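Sensor protein (Bacteroides thetaiotaomicron, PDB 2X7X) senses fructose through its periplasmic domain, the part in this structure, within a hybrid two-component protein that probably acts as a histidine kinase. Local coordinates at residues A[117-122]-A[155-160]; A[148-153]-A[160-165]. All blocks are in the same frame, centred on the assembly; numbering follows the deposited sequence.

Contact 1 of 2, residues A[117-122]-A[155-160]; sequences VGNYIA and SKFPDI. With K (potassium ion), chain G.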
ATOM      1  N   VAL A 117       5.852   7.064 -18.980  1.00 20.96           N
ATOM      2  CA  VAL A 117       5.029   6.186 -19.784  1.00 20.12           C
ATOM      3  C   VAL A 117       5.788   5.785 -21.036  1.00 20.56           C
ATOM      4  O   VAL A 117       5.828   4.618 -21.390  1.00 21.14           O
ATOM      5  CB  VAL A 117       3.702   6.845 -20.164  1.00 19.70           C
ATOM      6  CG1 VAL A 117       3.084   6.155 -21.360  1.00 19.05           C
ATOM      7  CG2 VAL A 117       2.770   6.805 -19.014  1.00 19.12           C
ATOM      8  N   GLY A 118       6.386   6.756 -21.720  1.00 20.96           N
ATOM      9  CA  GLY A 118       7.191   6.460 -22.902  1.00 20.82           C
ATOM     10  C   GLY A 118       8.351   5.524 -22.599  1.00 21.10           C
ATOM     11  O   GLY A 118       8.610   4.599 -23.376  1.00 20.82           O
ATOM     12  N   ASN A 119       9.040   5.745 -21.470  1.00 20.82           N
ATOM     13  CA  ASN A 119      10.165   4.882 -21.122  1.00 21.30           C
ATOM     14  C   ASN A 119       9.706   3.458 -20.816  1.00 21.47           C
ATOM     15  O   ASN A 119      10.347   2.503 -21.235  1.00 21.91           O
ATOM     16  CB  ASN A 119      11.026   5.441 -19.973  1.00 21.07           C
ATOM     17  CG  ASN A 119      11.949   6.607 -20.409  1.00 21.27           C
ATOM     18  OD1 ASN A 119      12.314   6.750 -21.581  1.00 20.40           O
ATOM     19  ND2 ASN A 119      12.301   7.454 -19.446  1.00 20.29           N
ATOM     20  N   TYR A 120       8.594   3.323 -20.102  1.00 21.32           N
ATOM     21  CA  TYR A 120       8.087   2.020 -19.748  1.00 21.45           C
ATOM     22  C   TYR A 120       7.679   1.209 -20.994  1.00 21.79           C
ATOM     23  O   TYR A 120       7.991   0.022 -21.088  1.00 21.97           O
ATOM     24  CB  TYR A 120       6.934   2.138 -18.748  1.00 21.80           C
ATOM     25  CG  TYR A 120       6.301   0.809 -18.447  1.00 22.71           C
ATOM     26  CD1 TYR A 120       6.686   0.067 -17.337  1.00 22.40           C
ATOM     27  CD2 TYR A 120       5.332   0.273 -19.308  1.00 22.32           C
ATOM     28  CE1 TYR A 120       6.109  -1.177 -17.082  1.00 24.14           C
ATOM     29  CE2 TYR A 120       4.759  -0.953 -19.065  1.00 23.04           C
ATOM     30  CZ  TYR A 120       5.146  -1.675 -17.955  1.00 24.93           C
ATOM     31  OH  TYR A 120       4.564  -2.904 -17.728  1.00 26.73           O
ATOM     32  N   ILE A 121       7.001   1.846 -21.941  1.00 21.62           N
ATOM     33  CA  ILE A 121       6.634   1.191 -23.176  1.00 22.15           C
ATOM     34  C   ILE A 121       7.864   0.806 -24.024  1.00 23.26           C
ATOM     35  O   ILE A 121       7.930  -0.307 -24.577  1.00 23.68           O
ATOM     36  CB  ILE A 121       5.653   2.053 -23.995  1.00 22.19           C
ATOM     37  CG1 ILE A 121       4.340   2.269 -23.218  1.00 21.42           C
ATOM     38  CG2 ILE A 121       5.371   1.404 -25.347  1.00 21.77           C
ATOM     39  CD1 ILE A 121       3.384   3.295 -23.825  1.00 16.63           C
ATOM     40  N   ALA A 122       8.832   1.718 -24.133  1.00 23.93           N
ATOM     41  CA  ALA A 122      10.032   1.478 -24.946  1.00 24.25           C
ATOM     42  C   ALA A 122      10.821   0.296 -24.411  1.00 24.57           C
ATOM     43  O   ALA A 122      11.357  -0.501 -25.182  1.00 24.95           O
ATOM     44  CB  ALA A 122      10.913   2.729 -25.017  1.00 24.22           C
ATOM     45  N   SER A 155      11.549   9.824 -28.431  1.00 28.47           N
ATOM     46  CA  SER A 155      12.430  10.392 -29.460  1.00 29.54           C
ATOM     47  C   SER A 155      13.791   9.722 -29.402  1.00 30.08           C
ATOM     48  O   SER A 155      14.453   9.577 -30.423  1.00 30.40           O
ATOM     49  CB  SER A 155      12.575  11.910 -29.321  1.00 29.48           C
ATOM     50  OG  SER A 155      13.033  12.247 -28.023  1.00 29.59           O
ATOM     51  N   LYS A 156      14.192   9.299 -28.204  1.00 30.66           N
ATOM     52  CA  LYS A 156      15.443   8.548 -28.014  1.00 31.31           C
ATOM     53  C   LYS A 156      15.419   7.102 -28.545  1.00 30.98           C
ATOM     54  O   LYS A 156      16.403   6.389 -28.386  1.00 31.31           O
ATOM     55  CB  LYS A 156      15.882   8.561 -26.533  1.00 31.53           C
ATOM     56  CG  LYS A 156      16.189   9.956 -25.976  1.00 33.80           C
ATOM     57  CD  LYS A 156      17.262  10.693 -26.818  1.00 38.79           C
ATOM     58  CE  LYS A 156      17.072  12.227 -26.846  1.00 40.47           C
ATOM     59  NZ  LYS A 156      17.217  12.836 -25.477  1.00 42.05           N
ATOM     60  N   PHE A 157      14.318   6.668 -29.162  1.00 30.52           N
ATOM     61  CA  PHE A 157      14.221   5.305 -29.706  1.00 30.21           C
ATOM     62  C   PHE A 157      13.691   5.383 -31.112  1.00 30.74           C
ATOM     63  O   PHE A 157      12.479   5.546 -31.313  1.00 31.19           O
ATOM     64  CB  PHE A 157      13.295   4.415 -28.871  1.00 29.57           C
ATOM     65  CG  PHE A 157      13.734   4.243 -27.442  1.00 29.21           C
ATOM     66  CD1 PHE A 157      13.393   5.197 -26.467  1.00 27.22           C
ATOM     67  CD2 PHE A 157      14.480   3.127 -27.062  1.00 27.68           C
ATOM     68  CE1 PHE A 157      13.795   5.046 -25.140  1.00 26.65           C
ATOM     69  CE2 PHE A 157      14.882   2.954 -25.726  1.00 26.92           C
ATOM     70  CZ  PHE A 157      14.541   3.920 -24.762  1.00 27.00           C
ATOM     71  N   PRO A 158      14.584   5.286 -32.102  1.00 31.04           N
ATOM     72  CA  PRO A 158      14.150   5.507 -33.483  1.00 31.23           C
ATOM     73  C   PRO A 158      13.175   4.451 -34.035  1.00 31.72           C
ATOM     74  O   PRO A 158      12.604   4.657 -35.118  1.00 32.05           O
ATOM     75  CB  PRO A 158      15.467   5.543 -34.282  1.00 30.99           C
ATOM     76  CG  PRO A 158      16.486   4.898 -33.412  1.00 30.96           C
ATOM     77  CD  PRO A 158      16.044   5.108 -31.983  1.00 31.21           C
ATOM     78  N   ASP A 159      12.967   3.349 -33.310  1.00 31.89           N
ATOM     79  CA  ASP A 159      12.050   2.305 -33.785  1.00 32.18           C
ATOM     80  C   ASP A 159      10.802   2.124 -32.942  1.00 31.67           C
ATOM     81  O   ASP A 159      10.020   1.190 -33.159  1.00 31.62           O
ATOM     82  CB  ASP A 159      12.778   0.987 -33.982  1.00 32.82           C
ATOM     83  CG  ASP A 159      13.776   1.057 -35.116  1.00 35.90           C
ATOM     84  OD1 ASP A 159      13.351   1.409 -36.252  1.00 37.99           O
ATOM     85  OD2 ASP A 159      14.980   0.777 -34.856  1.00 37.79           O
ATOM     86  N   ILE A 160      10.638   3.006 -31.963  1.00 30.95           N
ATOM     87  CA  ILE A 160       9.358   3.186 -31.305  1.00 30.55           C
ATOM     88  C   ILE A 160       8.674   4.312 -32.068  1.00 30.50           C
ATOM     89  O   ILE A 160       9.228   5.410 -32.160  1.00 30.49           O
ATOM     90  CB  ILE A 160       9.526   3.596 -29.818  1.00 30.55           C
ATOM     91  CG1 ILE A 160      10.153   2.468 -28.987  1.00 29.35           C
ATOM     92  CG2 ILE A 160       8.196   4.062 -29.229  1.00 30.15           C
ATOM     93  CD1 ILE A 160       9.381   1.186 -28.985  1.00 28.94           C
TER
HETATM   94  K     K G1337      10.788   7.593 -32.118  1.00 42.46           K
HETATM   95  O   HOH W   1       8.937   9.529 -32.245  1.00 12.85           O
HETATM   96  O   HOH W   2      13.531   8.688 -32.427  1.00 31.53           O

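Contact 2 of 2, residues A[148-153]-A[160-165]; sequences QGFMAA and IKLIDK. With K (potassium ion), chain G.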
ATOM      1  N   GLN A 148       3.568  15.610 -24.417  1.00 23.74           N
ATOM      2  CA  GLN A 148       4.897  16.184 -24.654  1.00 24.78           C
ATOM      3  C   GLN A 148       5.994  15.299 -24.053  1.00 24.77           C
ATOM      4  O   GLN A 148       7.012  15.023 -24.703  1.00 25.00           O
ATOM      5  CB  GLN A 148       4.997  17.590 -24.065  1.00 24.78           C
ATOM      6  CG  GLN A 148       4.292  18.674 -24.837  1.00 28.05           C
ATOM      7  CD  GLN A 148       3.959  19.914 -23.974  1.00 34.07           C
ATOM      8  OE1 GLN A 148       3.065  20.692 -24.317  1.00 36.41           O
ATOM      9  NE2 GLN A 148       4.672  20.094 -22.849  1.00 36.25           N
ATOM     10  N   GLY A 149       5.765  14.864 -22.813  1.00 24.47           N
ATOM     11  CA  GLY A 149       6.733  14.089 -22.048  1.00 23.99           C
ATOM     12  C   GLY A 149       6.921  12.745 -22.691  1.00 23.68           C
ATOM     13  O   GLY A 149       8.028  12.223 -22.755  1.00 23.70           O
ATOM     14  N   PHE A 150       5.829  12.199 -23.197  1.00 23.42           N
ATOM     15  CA  PHE A 150       5.861  10.925 -23.878  1.00 23.34           C
ATOM     16  C   PHE A 150       6.616  11.017 -25.199  1.00 23.58           C
ATOM     17  O   PHE A 150       7.344  10.090 -25.553  1.00 23.10           O
ATOM     18  CB  PHE A 150       4.431  10.451 -24.107  1.00 23.48           C
ATOM     19  CG  PHE A 150       4.298   9.392 -25.145  1.00 21.71           C
ATOM     20  CD1 PHE A 150       4.690   8.092 -24.878  1.00 20.56           C
ATOM     21  CD2 PHE A 150       3.761   9.697 -26.383  1.00 19.70           C
ATOM     22  CE1 PHE A 150       4.548   7.110 -25.827  1.00 21.41           C
ATOM     23  CE2 PHE A 150       3.628   8.721 -27.353  1.00 20.74           C
ATOM     24  CZ  PHE A 150       4.019   7.426 -27.077  1.00 21.49           C
ATOM     25  N   MET A 151       6.422  12.118 -25.928  1.00 23.83           N
ATOM     26  CA  MET A 151       7.169  12.351 -27.167  1.00 24.65           C
ATOM     27  C   MET A 151       8.656  12.558 -26.882  1.00 24.75           C
ATOM     28  O   MET A 151       9.513  12.100 -27.651  1.00 24.73           O
ATOM     29  CB  MET A 151       6.616  13.534 -27.966  1.00 24.62           C
ATOM     30  CG  MET A 151       5.227  13.294 -28.584  1.00 25.65           C
ATOM     31  SD  MET A 151       5.022  11.737 -29.499  1.00 27.82           S
ATOM     32  CE  MET A 151       5.458  12.216 -31.168  1.00 24.50           C
ATOM     33  N   ALA A 152       8.964  13.213 -25.766  1.00 24.47           N
ATOM     34  CA  ALA A 152      10.361  13.466 -25.422  1.00 24.84           C
ATOM     35  C   ALA A 152      11.103  12.146 -25.198  1.00 24.96           C
ATOM     36  O   ALA A 152      12.211  11.951 -25.702  1.00 24.90           O
ATOM     37  CB  ALA A 152      10.473  14.379 -24.196  1.00 24.21           C
ATOM     38  N   ALA A 153      10.466  11.247 -24.453  1.00 25.17           N
ATOM     39  CA  ALA A 153      11.023   9.947 -24.127  1.00 25.37           C
ATOM     40  C   ALA A 153      11.241   9.098 -25.363  1.00 25.47           C
ATOM     41  O   ALA A 153      12.327   8.562 -25.555  1.00 25.88           O
ATOM     42  CB  ALA A 153      10.122   9.206 -23.135  1.00 25.25           C
ATOM     43  N   ILE A 160      10.638   3.006 -31.963  1.00 30.95           N
ATOM     44  CA  ILE A 160       9.358   3.186 -31.305  1.00 30.55           C
ATOM     45  C   ILE A 160       8.674   4.312 -32.068  1.00 30.50           C
ATOM     46  O   ILE A 160       9.228   5.410 -32.160  1.00 30.49           O
ATOM     47  CB  ILE A 160       9.526   3.596 -29.818  1.00 30.55           C
ATOM     48  CG1 ILE A 160      10.153   2.468 -28.987  1.00 29.35           C
ATOM     49  CG2 ILE A 160       8.196   4.062 -29.229  1.00 30.15           C
ATOM     50  CD1 ILE A 160       9.381   1.186 -28.985  1.00 28.94           C
ATOM     51  N   LYS A 161       7.496   4.045 -32.624  1.00 30.02           N
ATOM     52  CA  LYS A 161       6.803   5.031 -33.444  1.00 30.02           C
ATOM     53  C   LYS A 161       5.369   5.289 -33.011  1.00 29.36           C
ATOM     54  O   LYS A 161       4.578   4.371 -32.865  1.00 29.41           O
ATOM     55  CB  LYS A 161       6.813   4.602 -34.902  1.00 30.45           C
ATOM     56  CG  LYS A 161       8.214   4.323 -35.445  1.00 33.76           C
ATOM     57  CD  LYS A 161       8.164   3.732 -36.838  1.00 38.48           C
ATOM     58  CE  LYS A 161       9.558   3.328 -37.307  1.00 42.57           C
ATOM     59  NZ  LYS A 161       9.537   2.003 -38.053  1.00 44.72           N
ATOM     60  N   LEU A 162       5.042   6.558 -32.813  1.00 28.73           N
ATOM     61  CA  LEU A 162       3.672   6.958 -32.652  1.00 28.14           C
ATOM     62  C   LEU A 162       3.000   7.004 -34.032  1.00 28.09           C
ATOM     63  O   LEU A 162       3.298   7.884 -34.846  1.00 28.01           O
ATOM     64  CB  LEU A 162       3.588   8.309 -31.936  1.00 27.89           C
ATOM     65  CG  LEU A 162       2.163   8.791 -31.644  1.00 27.73           C
ATOM     66  CD1 LEU A 162       1.411   7.801 -30.743  1.00 28.02           C
ATOM     67  CD2 LEU A 162       2.171  10.177 -31.034  1.00 27.34           C
ATOM     68  N   ILE A 163       2.099   6.051 -34.289  1.00 27.88           N
ATOM     69  CA  ILE A 163       1.433   5.939 -35.594  1.00 27.53           C
ATOM     70  C   ILE A 163      -0.002   6.488 -35.633  1.00 28.10           C
ATOM     71  O   ILE A 163      -0.602   6.580 -36.709  1.00 28.26           O
ATOM     72  CB  ILE A 163       1.433   4.471 -36.133  1.00 27.42           C
ATOM     73  CG1 ILE A 163       0.559   3.555 -35.254  1.00 26.88           C
ATOM     74  CG2 ILE A 163       2.844   3.944 -36.260  1.00 26.08           C
ATOM     75  CD1 ILE A 163       0.107   2.269 -35.943  1.00 24.46           C
ATOM     76  N   ASP A 164      -0.558   6.829 -34.471  1.00 28.57           N
ATOM     77  CA  ASP A 164      -1.909   7.421 -34.406  1.00 28.89           C
ATOM     78  C   ASP A 164      -2.218   8.039 -33.041  1.00 28.44           C
ATOM     79  O   ASP A 164      -1.738   7.564 -32.007  1.00 27.93           O
ATOM     80  CB  ASP A 164      -2.997   6.398 -34.778  1.00 29.10           C
ATOM     81  CG  ASP A 164      -4.191   7.039 -35.492  1.00 31.04           C
ATOM     82  OD1 ASP A 164      -4.549   8.199 -35.172  1.00 30.22           O
ATOM     83  OD2 ASP A 164      -4.774   6.371 -36.384  1.00 32.89           O
ATOM     84  N   LYS A 165      -3.034   9.090 -33.061  1.00 28.10           N
ATOM     85  CA  LYS A 165      -3.378   9.859 -31.866  1.00 27.98           C
ATOM     86  C   LYS A 165      -4.794  10.429 -31.984  1.00 27.83           C
ATOM     87  O   LYS A 165      -5.209  10.881 -33.049  1.00 28.25           O
ATOM     88  CB  LYS A 165      -2.374  10.995 -31.675  1.00 27.98           C
ATOM     89  CG  LYS A 165      -2.610  11.880 -30.463  1.00 28.64           C
ATOM     90  CD  LYS A 165      -1.446  12.857 -30.254  1.00 29.59           C
ATOM     91  CE  LYS A 165      -1.327  13.878 -31.377  1.00 30.26           C
ATOM     92  NZ  LYS A 165      -2.285  14.981 -31.180  1.00 31.69           N
TER
HETATM   93  K     K G1337      10.788   7.593 -32.118  1.00 42.46           K
HETATM   94  O   HOH W   1       8.937   9.529 -32.245  1.00 12.85           O
HETATM   95  O   HOH W   2      13.531   8.688 -32.427  1.00 31.53           O

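Contact 1 of 2, residues A[117-122]-A[155-160]
The type I beta turn Phe157 to Ile160, which leads from helix 141-155 into strand 159-167, lays its first and last side chains against Ala122 of helix 110-124. The methyl of Ala122 sits over the middle of one face of the Phe157 ring, with CB 3.7 Å from the ring centroid and 10° off the normal, a nearly vertical CH-pi contact. A methyl suits this place because it is small enough to let the ring come flat against the helix. The CB of Phe157 points toward helix 110-124, and the first torsion, with CG anti to the carbonyl carbon (chi1 -60°), presents a face of the ring to Ala122. Asn119 meets the ring differently, with OD1 4.2 Å from CE1 at the edge. Beside the ring, the branched Ile160 brings CG1 to within 4.1 Å of Ala122 CB, and its side chain also touches Ile131 of strand 128-135.

The turn closes through Ile160 N to Phe157 O, 3.2 Å. Phe157 O and Ile160 O also ligate a potassium ion, at 2.8 and 2.7 Å, together with Ile154 O and two waters. The result is a helix-to-strand turn packed against helix 110-124, in an alpha/beta lobe of the periplasmic binding protein fold.

Contact 2 of 2, residues A[148-153]-A[160-165]
Leu162 carries its CG anti to the backbone N (chi1 -177°), a torsion that takes CG toward helix 141-155, and the fork at CG then offers one methyl to Phe150 and the other to Met151. The chain of Met151 bends at chi2 and again at chi3, turning its sulfur and terminal methyl to the leucine.

The two branches of Leu162 are used separately. CD1 approaches the Phe150 ring at its edge, near the ring plane, and lies 4.2 Å from CE2. CD2 is 3.6 Å from Met151 SD and 3.9 Å from Met151 CE, the methionine and leucine side chains crossing at about a right angle. A flexible, unbranched thioether can fold over a neighbour in this way, and the fork lets one leucine touch two consecutive helix residues. The touching atoms are carbons and the thioether sulfur, and no hydrogen bond crosses between the segments.

This is the helix-on-strand packing of a beta-alpha-beta crossover: strand 128-135, helix 141-155 and the parallel strand 159-167, an outermost strand of its sheet. Phe150 is buried, and its flat ring spreads the helix's hold over the sheet by touching Ile131 and meeting the Tyr193 ring at about 50° between planes. Arg146, one turn earlier on the same helix, binds fructose, and its side chain is about 6 Å from that of Phe150.

Farther along the strand, Asp164 OD2 forms a salt bridge with Arg185 and is hydrogen-bonded to His186 NE2, while Asp164 OD1 takes a weak bond from Lys165 N, 2.7 Å away.

Following the chain, helix 110-124 comes first, then strand 128-135, helix 141-155, the turn and strand 159-167. Contact 1 closes the longer loop, with 32 residues between its segments, and contact 2 a short one with six. Their segments alternate in sequence, so the two loops cross, and they share Ile160 where the turn becomes strand. Contact 1 ties the turn to the earlier helix, whereas contact 2 binds helix 141-155 to the strand that follows it. The two helices also meet directly: Gly118, lacking a side chain, lets its CA come 3.6 Å from Phe150 CD1, and Asn119 OD1 lies 3.6 Å from Ala153 CB.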